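Local coordinates for M32 carboxypeptidase (Chitinophagaceae bacterium, PDB 7A03), which probably acts as a metal-dependent carboxypeptidase of the M32 family, removing amino acids one at a time from the C-terminal ends of peptides, at residues Leu218-Gly229 / Cys265-Gln276. Residues are numbered along the deposited sequence; the frame is centred on the assembly and turned at random.
Sequences LLRQMGYDMSAG and CIHEGGHALYEQ
Met222 packs as a knob into a hole formed by Ile266, Gly269, Gly270 and Leu273, illustrating how a glycine lets one helix receive a long side chain from another. The bend at chi3 (68°) turns its methyl onto the second backbone, Met222 CE standing 3.5 Å from Ile266 O. Leu219 CD2 comes equally near Gly269 CA, where a side chain on Gly269 would collide with both Leu219 CD2 and Met222 CE. Farther along, Leu273 CD2 rests on Gly223, the glycine of the Schellman motif ending helix 208-222, and Ala272 CB touches Tyr224 CE1 (3.7 Å), whose hydroxyl is hydrogen-bonded to Val247 O.

Polar contacts converge on the extended Gln276. Asp225 N donates to Gln276 OE1 (3.0 Å) almost straight, at 172°, in the carbonyl plane and on a lone pair; a water joins OE1 to Gly223 O. NE2 donates to Asp225 O and, weakly, to Ala228 O, the two ends of a type I turn. A leucine here has no amide to offer, which would probably leave Asp225 N without its acceptor and the turn less firmly held.

Helix 258-277 carries an HExxH sequence, the probable zinc-binding motif, on residues that make no contact here; apolar packing and the Gln276 amide thus join this face of the helix to helix 208-222 and the loop after it.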
# COMPACT_ATOMS: atom_id res chain seq x y z
N LEU A 218 -15.86 14.23 -3.94
CA LEU A 218 -14.44 14.25 -4.27
C LEU A 218 -14.06 13.08 -5.16
O LEU A 218 -13.32 13.25 -6.14
CB LEU A 218 -13.61 14.26 -2.99
CG LEU A 218 -13.71 15.56 -2.21
CD1 LEU A 218 -13.00 15.41 -0.88
CD2 LEU A 218 -13.11 16.72 -3.03
N LEU A 219 -14.57 11.89 -4.86
CA LEU A 219 -14.29 10.74 -5.72
C LEU A 219 -14.81 10.96 -7.14
O LEU A 219 -14.11 10.68 -8.12
CB LEU A 219 -14.92 9.48 -5.12
CG LEU A 219 -14.24 8.94 -3.85
CD1 LEU A 219 -15.16 7.93 -3.16
CD2 LEU A 219 -12.91 8.32 -4.25
N ARG A 220 -16.03 11.50 -7.26
CA ARG A 220 -16.56 11.83 -8.58
C ARG A 220 -15.64 12.80 -9.31
O ARG A 220 -15.28 12.60 -10.47
CB ARG A 220 -17.96 12.43 -8.42
CG ARG A 220 -18.84 12.30 -9.64
CD ARG A 220 -19.91 11.24 -9.41
NE ARG A 220 -20.75 11.54 -8.26
CZ ARG A 220 -21.77 10.79 -7.86
NH1 ARG A 220 -22.08 9.69 -8.54
NH2 ARG A 220 -22.49 11.14 -6.80
N GLN A 221 -15.22 13.86 -8.61
CA GLN A 221 -14.39 14.87 -9.25
C GLN A 221 -13.03 14.31 -9.66
O GLN A 221 -12.47 14.74 -10.67
CB GLN A 221 -14.21 16.07 -8.32
CG GLN A 221 -15.50 16.83 -8.03
CD GLN A 221 -15.33 17.85 -6.92
OE1 GLN A 221 -14.24 18.40 -6.75
NE2 GLN A 221 -16.39 18.09 -6.15
N MET A 222 -12.51 13.34 -8.90
CA MET A 222 -11.24 12.71 -9.26
C MET A 222 -11.37 11.88 -10.53
O MET A 222 -10.37 11.69 -11.25
CB MET A 222 -10.74 11.82 -8.13
CG MET A 222 -10.19 12.58 -6.92
SD MET A 222 -10.09 11.54 -5.45
CE MET A 222 -8.78 10.38 -5.90
N GLY A 223 -12.57 11.37 -10.82
CA GLY A 223 -12.78 10.54 -12.00
C GLY A 223 -13.22 9.12 -11.68
O GLY A 223 -13.25 8.28 -12.59
N TYR A 224 -13.56 8.83 -10.43
CA TYR A 224 -14.03 7.50 -10.07
C TYR A 224 -15.37 7.23 -10.75
O TYR A 224 -16.29 8.06 -10.69
CB TYR A 224 -14.18 7.45 -8.55
CG TYR A 224 -14.57 6.11 -7.94
CD1 TYR A 224 -14.01 4.93 -8.37
CD2 TYR A 224 -15.48 6.07 -6.88
CE1 TYR A 224 -14.36 3.71 -7.77
CE2 TYR A 224 -15.83 4.88 -6.28
CZ TYR A 224 -15.27 3.71 -6.74
OH TYR A 224 -15.62 2.53 -6.13
N ASP A 225 -15.47 6.10 -11.44
CA ASP A 225 -16.67 5.77 -12.20
C ASP A 225 -17.61 5.03 -11.25
O ASP A 225 -17.39 3.85 -10.94
CB ASP A 225 -16.29 4.93 -13.41
CG ASP A 225 -17.50 4.52 -14.26
OD1 ASP A 225 -18.64 4.84 -13.88
OD2 ASP A 225 -17.28 3.88 -15.32
N MET A 226 -18.64 5.71 -10.75
CA MET A 226 -19.53 5.08 -9.80
C MET A 226 -20.66 4.27 -10.45
O MET A 226 -21.58 3.85 -9.75
CB MET A 226 -20.02 6.09 -8.75
CG MET A 226 -19.01 6.20 -7.62
SD MET A 226 -19.31 7.45 -6.36
CE MET A 226 -18.39 8.82 -7.06
N SER A 227 -20.59 4.06 -11.77
CA SER A 227 -21.33 2.96 -12.40
C SER A 227 -20.48 1.69 -12.50
O SER A 227 -20.97 0.65 -12.92
CB SER A 227 -21.84 3.34 -13.79
OG SER A 227 -22.65 4.51 -13.75
N ALA A 228 -19.21 1.77 -12.09
CA ALA A 228 -18.26 0.66 -12.08
C ALA A 228 -17.61 0.55 -10.70
O ALA A 228 -16.47 0.07 -10.57
CB ALA A 228 -17.21 0.82 -13.17
N GLY A 229 -18.32 1.00 -9.69
CA GLY A 229 -17.81 1.00 -8.33
C GLY A 229 -18.85 1.58 -7.41
O GLY A 229 -19.96 1.95 -7.83
N CYS A 265 -10.72 8.84 1.82
CA CYS A 265 -11.45 8.72 0.57
C CYS A 265 -10.54 9.04 -0.60
O CYS A 265 -10.54 8.34 -1.61
CB CYS A 265 -12.59 9.74 0.59
SG CYS A 265 -14.03 9.23 1.52
N ILE A 266 -9.73 10.11 -0.49
CA ILE A 266 -8.84 10.44 -1.61
C ILE A 266 -7.80 9.34 -1.82
O ILE A 266 -7.48 8.96 -2.95
CB ILE A 266 -8.18 11.81 -1.40
CG1 ILE A 266 -9.26 12.91 -1.26
CG2 ILE A 266 -7.21 12.11 -2.54
CD1 ILE A 266 -8.72 14.22 -0.76
N HIS A 267 -7.28 8.80 -0.71
CA HIS A 267 -6.28 7.74 -0.77
C HIS A 267 -6.84 6.50 -1.49
O HIS A 267 -6.23 5.98 -2.46
CB HIS A 267 -5.92 7.41 0.68
CG HIS A 267 -4.85 6.39 0.84
ND1 HIS A 267 -3.52 6.72 1.03
CD2 HIS A 267 -4.91 5.04 0.87
CE1 HIS A 267 -2.81 5.61 1.18
NE2 HIS A 267 -3.63 4.58 1.07
N GLU A 268 -8.03 6.05 -1.07
CA GLU A 268 -8.65 4.91 -1.75
C GLU A 268 -9.02 5.25 -3.18
O GLU A 268 -8.86 4.41 -4.07
CB GLU A 268 -9.88 4.41 -0.98
CG GLU A 268 -9.60 4.03 0.46
CD GLU A 268 -8.46 3.04 0.62
OE1 GLU A 268 -8.25 2.20 -0.26
OE2 GLU A 268 -7.75 3.11 1.65
N GLY A 269 -9.49 6.47 -3.44
CA GLY A 269 -9.73 6.88 -4.80
C GLY A 269 -8.52 6.65 -5.69
O GLY A 269 -8.65 6.23 -6.84
N GLY A 270 -7.32 6.94 -5.17
CA GLY A 270 -6.14 6.75 -6.00
C GLY A 270 -5.92 5.29 -6.39
O GLY A 270 -5.65 4.97 -7.57
N HIS A 271 -6.09 4.39 -5.41
CA HIS A 271 -6.10 2.95 -5.73
C HIS A 271 -7.17 2.61 -6.77
O HIS A 271 -6.93 1.84 -7.72
CB HIS A 271 -6.41 2.12 -4.48
CG HIS A 271 -5.29 2.01 -3.49
ND1 HIS A 271 -4.00 1.66 -3.83
CD2 HIS A 271 -5.30 2.15 -2.14
CE1 HIS A 271 -3.26 1.59 -2.73
NE2 HIS A 271 -4.03 1.90 -1.69
N ALA A 272 -8.37 3.15 -6.56
CA ALA A 272 -9.51 2.73 -7.36
C ALA A 272 -9.38 3.20 -8.80
O ALA A 272 -9.75 2.47 -9.73
CB ALA A 272 -10.80 3.23 -6.74
N LEU A 273 -8.82 4.39 -9.01
CA LEU A 273 -8.64 4.89 -10.37
C LEU A 273 -7.66 4.00 -11.12
O LEU A 273 -7.83 3.73 -12.32
CB LEU A 273 -8.14 6.33 -10.35
CG LEU A 273 -9.11 7.39 -9.84
CD1 LEU A 273 -8.36 8.69 -9.55
CD2 LEU A 273 -10.26 7.62 -10.84
N TYR A 274 -6.60 3.54 -10.42
CA TYR A 274 -5.71 2.57 -11.04
C TYR A 274 -6.46 1.31 -11.45
O TYR A 274 -6.35 0.85 -12.60
CB TYR A 274 -4.60 2.21 -10.04
CG TYR A 274 -3.42 1.42 -10.55
CD1 TYR A 274 -3.28 1.09 -11.90
CD2 TYR A 274 -2.41 1.04 -9.67
CE1 TYR A 274 -2.16 0.39 -12.35
CE2 TYR A 274 -1.28 0.34 -10.11
CZ TYR A 274 -1.16 0.03 -11.46
OH TYR A 274 -0.03 -0.65 -11.87
N GLU A 275 -7.19 0.70 -10.51
CA GLU A 275 -7.90 -0.55 -10.82
C GLU A 275 -8.91 -0.37 -11.96
O GLU A 275 -9.06 -1.26 -12.82
CB GLU A 275 -8.58 -1.09 -9.58
CG GLU A 275 -7.59 -1.62 -8.54
CD GLU A 275 -6.92 -2.92 -9.00
OE1 GLU A 275 -7.58 -3.74 -9.66
OE2 GLU A 275 -5.73 -3.15 -8.68
N GLN A 276 -9.59 0.78 -12.01
CA GLN A 276 -10.55 1.04 -13.08
C GLN A 276 -9.86 1.29 -14.41
O GLN A 276 -10.52 1.28 -15.46
CB GLN A 276 -11.49 2.19 -12.72
CG GLN A 276 -12.49 1.81 -11.65
CD GLN A 276 -13.57 2.87 -11.42
OE1 GLN A 276 -13.33 4.05 -11.62
NE2 GLN A 276 -14.75 2.44 -10.99
O HOH W 1 -12.19 5.77 -13.39